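Local coordinates for protein fumarate lyase (PDB 3C8T) that belongs to the fumarate lyase family, within the aspartase/fumarase superfamily, and forms a tetramer of elongated, mainly helical subunits, at residues Gln24-Arg29 with Gly77-Pro82; Ala147-Leu152 with Ser253-Thr258; Lys247-Ile252 with Glu287-Gly292. All blocks are in the same frame, centred on the assembly; numbering follows the deposited sequence.

In the fold
Interactions 2 and 3 are neighbours: both use helix 229-255, their segments adjoin at Ile252-Ser253, and their centres lie about 14 Å apart. Their segments alternate along the chain; the helix meets helix 284-306 through 247-252 and the hairpin after strand 145-150 through 253-258. Interaction 1 is remote, its centre about 50 Å from that of interaction 2, across the centre of the chain, and about 36 Å from that of interaction 3. It joins helix 23-43 to the turn before helix 80-91. All three contacts reach subunit interfaces: interactions 1 and 3 touch the second subunit, interactions 2 and 3 the third and fourth.

Interaction 1 (Gln24-Arg29 with Gly77-Pro82); sequences QSFISR and GYPILP
Beside Phe26 and Ile27, the helix residues that meet Pro79, the carbonyl oxygen Ser25 O is gripped twice: by the backbone amide Arg29 N at 3.1 Å and by the hydroxyl Ser28 OG at 3.0 Å, the latter tilted 26° from the carbonyl plane. The Ser28 hydroxyl is thus folded back onto its own helix, and what spans the two segments is purely apolar. Pro79 is the shared partner. Its CG approaches the edge of the Phe26 ring, near the ring plane, 4.3 Å from CE2. Its CB meets the methyl CD1 of Ile27 at 4.1 Å; Ile27 turns CG1 anti to the carbonyl carbon (chi1 -64°), and this branch carries CD1 to the proline. In this mainly helical fumarate lyase fold, Pro79 sits in the short turn between helix 66-76 and helix 80-91. Gly77 opens that turn with a phi of 102°, where a CB would be jammed against the carbonyl oxygen of the residue before. Leu69 of helix 66-76 adds to the packing round Ile27, while Thr112 and Gln115 of helix 104-140 touch Phe26. Tyr8 of the second subunit stacks edge-to-face with Phe26 and also packs on Pro79 and Tyr78.

Interaction 2 (Ala147-Leu152 with Ser253-Thr258); sequences AGRTHL and SIMMTT
Leu152 and Ile254 supply the apolar part of the contact, methyl to methyl, with CD2 of Leu152 3.9 Å from CD1 of Ile254. The two side chains cross at about a right angle and touch through these two methyls. Ile254 sets CG1 anti to its carbonyl carbon (chi1 -64°) and runs on extended to CD1, which lets the methyl span much of the gap between backbones whose nearest CA atoms, those of Leu152 and Ile254, are 9.1 Å apart.

A second, lighter touch is mixed in character: NH1 of Arg149 comes within 4.4 Å of CG of Met255, which meets the guanidinium obliquely. The nearly straight Arg149 chain carries its charge to two carboxylates, Glu259 of the fourth subunit and Glu262 of its own chain, both salt-bridged through NH2. The cation also meets Phe311 of the third subunit in a cation-pi contact.

Hydrogen bonding is local to 253-258. Ile254 O accepts Thr257 OG1 at 2.7 Å, in the carbonyl plane and on a lone pair, and Thr257 N at 3.0 Å. This double grip ties Thr257 back to Ile254, three residues earlier.

His151 and Leu152, both with positive phi, form the two-residue type I' turn of a beta-hairpin. The hairpin joins strand 145-150, the middle strand of a small antiparallel sheet, to strand 153-155, and it rests against the C-terminal part of helix 229-255, with Phe311 of the third subunit packed on Ile254 and Met255.

Interaction 3 (Lys247-Ile252 with Glu287-Gly292); sequences KLAMDI and ELILAG
Ala249 meets Leu290 and Ile289 in the tight part of this helix pair. The single methyl Ala249 CB lies 3.8 Å from Leu290 CG and 3.9 Å from Ile289 CG2, touching both branched side chains at once. Its small side chain is consistent with the 6.7 Å between the CA atoms of Ala249 and Leu290. The segment axes approach to 9.0 Å. They run antiparallel but well inclined, with 140° between their N-to-C directions. In Ile289, CG2 stands anti to the backbone N, the placement that brings this branch to the alanine.

Towards Met250 the packing is looser. There Leu290 offers its methyl CD2, at 4.1 Å from Met250 CG, and the two side chains cross at about a right angle. The methionine chain bends at chi2 and chi3, and both residues keep some exposure. Ile308 of the third subunit packs on both, and Met250 of the fourth subunit packs on Met250.

The charged groups of 247-252 lie away from the helix pairing. Lys247 NZ makes a salt bridge of 2.7 Å to the syn lone pair of Asp251 OD2, one turn on, and this oxygen is also held by Lys163 and Trp167 of helix 160-185. Lys247 NZ further bonds to His309 O and Phe311 O of the third subunit.

Helix 229-255 is flanked by helix 284-306 on its alanine side and by helix 160-185 at Lys247 and Leu248, while helix 315-344 touches both Leu248 and Ile289.

Interaction 1 (Gln24-Arg29 with Gly77-Pro82)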
loop_
_atom_site.group_PDB
_atom_site.type_symbol
_atom_site.label_atom_id
_atom_site.label_comp_id
_atom_site.label_asym_id
_atom_site.label_seq_id
_atom_site.Cartn_x
_atom_site.Cartn_y
_atom_site.Cartn_z
ATOM N N GLN A 24 -24.546 -1.255 -18.416
ATOM C CA GLN A 24 -25.199 -1.017 -19.709
ATOM C C GLN A 24 -24.161 -0.682 -20.760
ATOM O O GLN A 24 -24.170 -1.231 -21.875
ATOM C CB GLN A 24 -26.201 0.134 -19.580
ATOM C CG GLN A 24 -27.408 -0.130 -18.586
ATOM C CD GLN A 24 -27.065 -0.317 -17.053
ATOM O OE1 GLN A 24 -25.944 -0.046 -16.557
ATOM N NE2 GLN A 24 -28.072 -0.782 -16.306
ATOM N N SER A 25 -23.271 0.241 -20.416
ATOM C CA SER A 25 -22.191 0.578 -21.305
ATOM C C SER A 25 -21.246 -0.626 -21.553
ATOM O O SER A 25 -20.896 -0.898 -22.680
ATOM C CB SER A 25 -21.451 1.823 -20.801
ATOM O OG SER A 25 -20.522 2.218 -21.777
ATOM N N PHE A 26 -20.882 -1.364 -20.517
ATOM C CA PHE A 26 -20.003 -2.545 -20.664
ATOM C C PHE A 26 -20.608 -3.547 -21.633
ATOM O O PHE A 26 -19.999 -3.904 -22.633
ATOM C CB PHE A 26 -19.730 -3.212 -19.304
ATOM C CG PHE A 26 -18.794 -4.402 -19.378
ATOM C CD1 PHE A 26 -17.450 -4.230 -19.719
ATOM C CD2 PHE A 26 -19.247 -5.686 -19.068
ATOM C CE1 PHE A 26 -16.571 -5.316 -19.781
ATOM C CE2 PHE A 26 -18.368 -6.780 -19.124
ATOM C CZ PHE A 26 -17.028 -6.595 -19.499
ATOM N N ILE A 27 -21.826 -3.977 -21.330
ATOM C CA ILE A 27 -22.630 -4.843 -22.188
ATOM C C ILE A 27 -22.700 -4.347 -23.613
ATOM O O ILE A 27 -22.452 -5.123 -24.528
ATOM C CB ILE A 27 -24.078 -5.086 -21.611
ATOM C CG1 ILE A 27 -23.987 -5.850 -20.279
ATOM C CG2 ILE A 27 -25.003 -5.786 -22.670
ATOM C CD1 ILE A 27 -23.057 -7.106 -20.312
ATOM N N SER A 28 -23.016 -3.075 -23.839
ATOM C CA SER A 28 -23.060 -2.605 -25.249
ATOM C C SER A 28 -21.694 -2.727 -26.006
ATOM O O SER A 28 -21.673 -3.038 -27.218
ATOM C CB SER A 28 -23.678 -1.214 -25.366
ATOM O OG SER A 28 -22.745 -0.253 -24.962
ATOM N N ARG A 29 -20.578 -2.536 -25.297
ATOM C CA ARG A 29 -19.235 -2.790 -25.870
ATOM C C ARG A 29 -18.991 -4.278 -26.109
ATOM O O ARG A 29 -18.297 -4.631 -27.047
ATOM C CB ARG A 29 -18.088 -2.256 -24.993
ATOM C CG ARG A 29 -18.176 -0.805 -24.464
ATOM C CD ARG A 29 -18.854 0.211 -25.378
ATOM N NE ARG A 29 -18.107 0.526 -26.597
ATOM C CZ ARG A 29 -17.425 1.658 -26.802
ATOM N NH1 ARG A 29 -16.779 1.857 -27.947
ATOM N NH2 ARG A 29 -17.361 2.578 -25.854
ATOM N N GLY A 77 -21.252 -17.062 -13.403
ATOM C CA GLY A 77 -19.976 -16.449 -13.051
ATOM C C GLY A 77 -19.644 -15.223 -13.885
ATOM O O GLY A 77 -18.962 -14.315 -13.394
ATOM N N TYR A 78 -20.116 -15.190 -15.144
ATOM C CA TYR A 78 -19.792 -14.104 -16.095
ATOM C C TYR A 78 -20.979 -13.689 -16.967
ATOM O O TYR A 78 -21.840 -14.502 -17.217
ATOM C CB TYR A 78 -18.618 -14.533 -16.983
ATOM C CG TYR A 78 -17.399 -14.959 -16.202
ATOM C CD1 TYR A 78 -16.567 -14.018 -15.633
ATOM C CD2 TYR A 78 -17.097 -16.303 -16.021
ATOM C CE1 TYR A 78 -15.464 -14.375 -14.914
ATOM C CE2 TYR A 78 -15.972 -16.693 -15.271
ATOM C CZ TYR A 78 -15.153 -15.713 -14.739
ATOM O OH TYR A 78 -14.030 -16.050 -14.019
ATOM N N PRO A 79 -21.051 -12.405 -17.402
ATOM C CA PRO A 79 -22.206 -12.048 -18.229
ATOM C C PRO A 79 -22.103 -12.471 -19.688
ATOM O O PRO A 79 -23.112 -12.384 -20.388
ATOM C CB PRO A 79 -22.236 -10.508 -18.142
ATOM C CG PRO A 79 -20.780 -10.124 -18.014
ATOM C CD PRO A 79 -20.205 -11.221 -17.113
ATOM N N ILE A 80 -20.925 -12.907 -20.152
ATOM C CA ILE A 80 -20.742 -13.085 -21.584
ATOM C C ILE A 80 -21.625 -14.162 -22.233
ATOM O O ILE A 80 -22.248 -13.917 -23.255
ATOM C CB ILE A 80 -19.267 -13.291 -21.996
ATOM C CG1 ILE A 80 -18.406 -12.083 -21.599
ATOM C CG2 ILE A 80 -19.161 -13.578 -23.474
ATOM C CD1 ILE A 80 -19.071 -10.688 -21.766
ATOM N N LEU A 81 -21.642 -15.363 -21.681
ATOM C CA LEU A 81 -22.414 -16.422 -22.319
ATOM C C LEU A 81 -23.920 -16.192 -22.220
ATOM O O LEU A 81 -24.599 -16.445 -23.189
ATOM C CB LEU A 81 -21.955 -17.840 -21.883
ATOM C CG LEU A 81 -20.519 -18.182 -22.355
ATOM C CD1 LEU A 81 -20.019 -19.518 -21.793
ATOM C CD2 LEU A 81 -20.369 -18.196 -23.868
ATOM N N PRO A 82 -24.436 -15.688 -21.069
ATOM C CA PRO A 82 -25.825 -15.240 -21.039
ATOM C C PRO A 82 -26.110 -14.123 -22.047
ATOM O O PRO A 82 -27.132 -14.175 -22.756
ATOM C CB PRO A 82 -25.993 -14.720 -19.599
ATOM C CG PRO A 82 -24.972 -15.385 -18.819
ATOM C CD PRO A 82 -23.811 -15.549 -19.733
#

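Interaction 2 (Ala147-Leu152 with Ser253-Thr258)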
loop_
_atom_site.group_PDB
_atom_site.type_symbol
_atom_site.label_atom_id
_atom_site.label_comp_id
_atom_site.label_asym_id
_atom_site.label_seq_id
_atom_site.Cartn_x
_atom_site.Cartn_y
_atom_site.Cartn_z
ATOM N N ALA A 147 6.118 35.061 -0.388
ATOM C CA ALA A 147 7.190 34.276 0.238
ATOM C C ALA A 147 7.260 32.853 -0.374
ATOM O O ALA A 147 6.239 32.153 -0.438
ATOM C CB ALA A 147 6.971 34.223 1.741
ATOM N N GLY A 148 8.447 32.463 -0.871
ATOM C CA GLY A 148 8.827 31.068 -1.049
ATOM C C GLY A 148 8.898 30.364 0.302
ATOM O O GLY A 148 9.350 30.961 1.286
ATOM N N ARG A 149 8.444 29.109 0.373
ATOM C CA ARG A 149 8.501 28.362 1.636
ATOM C C ARG A 149 9.212 27.000 1.525
ATOM O O ARG A 149 8.929 26.192 0.624
ATOM C CB ARG A 149 7.088 28.186 2.221
ATOM C CG ARG A 149 6.391 29.502 2.545
ATOM C CD ARG A 149 4.949 29.331 2.860
ATOM N NE ARG A 149 4.334 30.590 3.311
ATOM C CZ ARG A 149 3.508 31.355 2.574
ATOM N NH1 ARG A 149 3.174 31.007 1.324
ATOM N NH2 ARG A 149 3.032 32.495 3.086
ATOM N N THR A 150 10.138 26.764 2.444
ATOM C CA THR A 150 10.823 25.488 2.534
ATOM C C THR A 150 10.509 25.038 3.949
ATOM O O THR A 150 10.564 25.850 4.879
ATOM C CB THR A 150 12.332 25.608 2.276
ATOM O OG1 THR A 150 12.914 26.419 3.290
ATOM C CG2 THR A 150 12.588 26.264 0.890
ATOM N N HIS A 151 10.083 23.781 4.073
ATOM C CA HIS A 151 9.490 23.252 5.293
ATOM C C HIS A 151 8.575 24.227 6.027
ATOM O O HIS A 151 8.655 24.381 7.264
ATOM C CB HIS A 151 10.537 22.630 6.226
ATOM C CG HIS A 151 11.712 23.516 6.543
ATOM N ND1 HIS A 151 11.670 24.492 7.528
ATOM C CD2 HIS A 151 12.992 23.497 6.085
ATOM C CE1 HIS A 151 12.855 25.079 7.613
ATOM N NE2 HIS A 151 13.676 24.489 6.754
ATOM N N LEU A 152 7.695 24.856 5.235
ATOM C CA LEU A 152 6.611 25.722 5.699
ATOM C C LEU A 152 7.081 27.077 6.241
ATOM O O LEU A 152 6.278 27.853 6.770
ATOM C CB LEU A 152 5.662 25.013 6.689
ATOM C CG LEU A 152 5.096 23.652 6.258
ATOM C CD1 LEU A 152 4.619 22.892 7.508
ATOM C CD2 LEU A 152 3.933 23.831 5.241
ATOM N N SER A 253 -4.590 24.534 0.156
ATOM C CA SER A 253 -5.268 24.436 1.461
ATOM C C SER A 253 -4.436 25.055 2.576
ATOM O O SER A 253 -4.979 25.638 3.506
ATOM C CB SER A 253 -5.717 23.005 1.781
ATOM O OG SER A 253 -4.625 22.185 1.980
ATOM N N ILE A 254 -3.111 24.969 2.471
ATOM C CA ILE A 254 -2.236 25.591 3.465
ATOM C C ILE A 254 -2.197 27.126 3.247
ATOM O O ILE A 254 -2.253 27.890 4.189
ATOM C CB ILE A 254 -0.836 24.990 3.476
ATOM C CG1 ILE A 254 -0.883 23.494 3.894
ATOM C CG2 ILE A 254 0.102 25.908 4.345
ATOM C CD1 ILE A 254 0.521 22.728 3.787
ATOM N N MET A 255 -2.216 27.575 2.007
ATOM C CA MET A 255 -2.304 29.021 1.782
ATOM C C MET A 255 -3.678 29.608 2.271
ATOM O O MET A 255 -3.796 30.823 2.450
ATOM C CB MET A 255 -2.002 29.363 0.305
ATOM C CG MET A 255 -0.520 29.177 -0.148
ATOM S SD MET A 255 -0.360 29.245 -1.983
ATOM C CE MET A 255 -0.745 30.911 -2.240
ATOM N N MET A 256 -4.681 28.748 2.503
ATOM C CA MET A 256 -6.003 29.157 3.082
ATOM C C MET A 256 -6.047 29.221 4.599
ATOM O O MET A 256 -7.059 29.624 5.191
ATOM C CB MET A 256 -7.154 28.283 2.553
ATOM C CG MET A 256 -7.535 28.565 1.074
ATOM S SD MET A 256 -8.893 27.534 0.405
ATOM C CE MET A 256 -10.286 28.114 1.348
ATOM N N THR A 257 -4.942 28.815 5.231
ATOM C CA THR A 257 -4.749 28.964 6.662
ATOM C C THR A 257 -5.087 30.405 7.046
ATOM O O THR A 257 -4.671 31.335 6.379
ATOM C CB THR A 257 -3.285 28.604 7.051
ATOM O OG1 THR A 257 -2.991 27.253 6.660
ATOM C CG2 THR A 257 -3.046 28.695 8.568
ATOM N N THR A 258 -5.842 30.582 8.120
ATOM C CA THR A 258 -6.252 31.910 8.584
ATOM C C THR A 258 -5.119 32.974 8.566
ATOM O O THR A 258 -5.255 34.037 7.980
ATOM C CB THR A 258 -6.857 31.792 9.996
ATOM O OG1 THR A 258 -7.987 30.908 9.934
ATOM C CG2 THR A 258 -7.289 33.206 10.509
#

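Interaction 3 (Lys247-Ile252 with Glu287-Gly292)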
loop_
_atom_site.group_PDB
_atom_site.type_symbol
_atom_site.label_atom_id
_atom_site.label_comp_id
_atom_site.label_asym_id
_atom_site.label_seq_id
_atom_site.Cartn_x
_atom_site.Cartn_y
_atom_site.Cartn_z
ATOM N N LYS A 247 -0.240 17.622 -4.667
ATOM C CA LYS A 247 0.794 18.607 -4.341
ATOM C C LYS A 247 0.218 20.030 -4.331
ATOM O O LYS A 247 0.416 20.781 -3.381
ATOM C CB LYS A 247 1.969 18.493 -5.339
ATOM C CG LYS A 247 3.184 19.398 -4.984
ATOM C CD LYS A 247 3.110 20.806 -5.673
ATOM C CE LYS A 247 4.407 21.627 -5.523
ATOM N NZ LYS A 247 4.594 22.227 -4.174
ATOM N N LEU A 248 -0.514 20.390 -5.395
ATOM C CA LEU A 248 -1.100 21.702 -5.495
ATOM C C LEU A 248 -2.245 21.886 -4.535
ATOM O O LEU A 248 -2.475 23.009 -4.081
ATOM C CB LEU A 248 -1.507 22.033 -6.927
ATOM C CG LEU A 248 -2.595 21.358 -7.754
ATOM C CD1 LEU A 248 -4.006 21.802 -7.334
ATOM C CD2 LEU A 248 -2.324 21.736 -9.218
ATOM N N ALA A 249 -2.918 20.791 -4.172
ATOM C CA ALA A 249 -4.012 20.838 -3.187
ATOM C C ALA A 249 -3.487 21.082 -1.798
ATOM O O ALA A 249 -4.129 21.766 -1.027
ATOM C CB ALA A 249 -4.846 19.569 -3.205
ATOM N N MET A 250 -2.325 20.493 -1.476
ATOM C CA MET A 250 -1.631 20.769 -0.236
ATOM C C MET A 250 -1.312 22.252 -0.168
ATOM O O MET A 250 -1.556 22.891 0.867
ATOM C CB MET A 250 -0.318 19.973 -0.098
ATOM C CG MET A 250 -0.468 18.663 0.685
ATOM S SD MET A 250 -1.244 18.760 2.358
ATOM C CE MET A 250 0.163 19.085 3.404
ATOM N N ASP A 251 -0.730 22.772 -1.257
ATOM C CA ASP A 251 -0.258 24.147 -1.278
ATOM C C ASP A 251 -1.438 25.095 -1.079
ATOM O O ASP A 251 -1.407 25.937 -0.219
ATOM C CB ASP A 251 0.490 24.471 -2.591
ATOM C CG ASP A 251 1.820 23.759 -2.704
ATOM O OD1 ASP A 251 2.188 23.029 -1.766
ATOM O OD2 ASP A 251 2.522 23.928 -3.727
ATOM N N ILE A 252 -2.489 24.931 -1.865
ATOM C CA ILE A 252 -3.670 25.803 -1.746
ATOM C C ILE A 252 -4.346 25.736 -0.368
ATOM O O ILE A 252 -4.589 26.769 0.239
ATOM C CB ILE A 252 -4.684 25.560 -2.898
ATOM C CG1 ILE A 252 -4.069 26.077 -4.224
ATOM C CG2 ILE A 252 -6.066 26.208 -2.581
ATOM C CD1 ILE A 252 -4.530 25.329 -5.448
ATOM N N GLU A 287 -9.865 18.986 -0.174
ATOM C CA GLU A 287 -10.266 17.779 0.553
ATOM C C GLU A 287 -10.469 16.609 -0.405
ATOM O O GLU A 287 -9.889 15.579 -0.224
ATOM C CB GLU A 287 -11.535 18.013 1.351
ATOM C CG GLU A 287 -12.190 16.777 1.870
ATOM C CD GLU A 287 -13.662 16.985 2.204
ATOM O OE1 GLU A 287 -14.028 18.107 2.611
ATOM O OE2 GLU A 287 -14.453 16.025 2.116
ATOM N N LEU A 288 -11.275 16.796 -1.446
ATOM C CA LEU A 288 -11.635 15.697 -2.350
ATOM C C LEU A 288 -10.405 15.205 -3.121
ATOM O O LEU A 288 -10.231 14.009 -3.298
ATOM C CB LEU A 288 -12.748 16.140 -3.329
ATOM C CG LEU A 288 -14.076 16.509 -2.652
ATOM C CD1 LEU A 288 -15.010 17.226 -3.610
ATOM C CD2 LEU A 288 -14.726 15.270 -2.154
ATOM N N ILE A 289 -9.576 16.137 -3.569
ATOM C CA ILE A 289 -8.374 15.819 -4.322
ATOM C C ILE A 289 -7.408 14.986 -3.505
ATOM O O ILE A 289 -6.903 13.970 -3.974
ATOM C CB ILE A 289 -7.643 17.091 -4.827
ATOM C CG1 ILE A 289 -8.476 17.803 -5.901
ATOM C CG2 ILE A 289 -6.276 16.708 -5.415
ATOM C CD1 ILE A 289 -7.875 19.105 -6.425
ATOM N N LEU A 290 -7.198 15.398 -2.265
ATOM C CA LEU A 290 -6.227 14.789 -1.389
ATOM C C LEU A 290 -6.663 13.390 -0.894
ATOM O O LEU A 290 -5.846 12.473 -0.813
ATOM C CB LEU A 290 -5.965 15.731 -0.208
ATOM C CG LEU A 290 -4.988 16.901 -0.503
ATOM C CD1 LEU A 290 -5.029 17.957 0.618
ATOM C CD2 LEU A 290 -3.560 16.380 -0.697
ATOM N N ALA A 291 -7.940 13.223 -0.574
ATOM C CA ALA A 291 -8.451 11.891 -0.276
ATOM C C ALA A 291 -8.400 11.007 -1.528
ATOM O O ALA A 291 -7.959 9.858 -1.446
ATOM C CB ALA A 291 -9.920 11.964 0.268
ATOM N N GLY A 292 -8.838 11.553 -2.675
ATOM C CA GLY A 292 -8.909 10.814 -3.935
ATOM C C GLY A 292 -7.562 10.316 -4.418
ATOM O O GLY A 292 -7.454 9.177 -4.887
#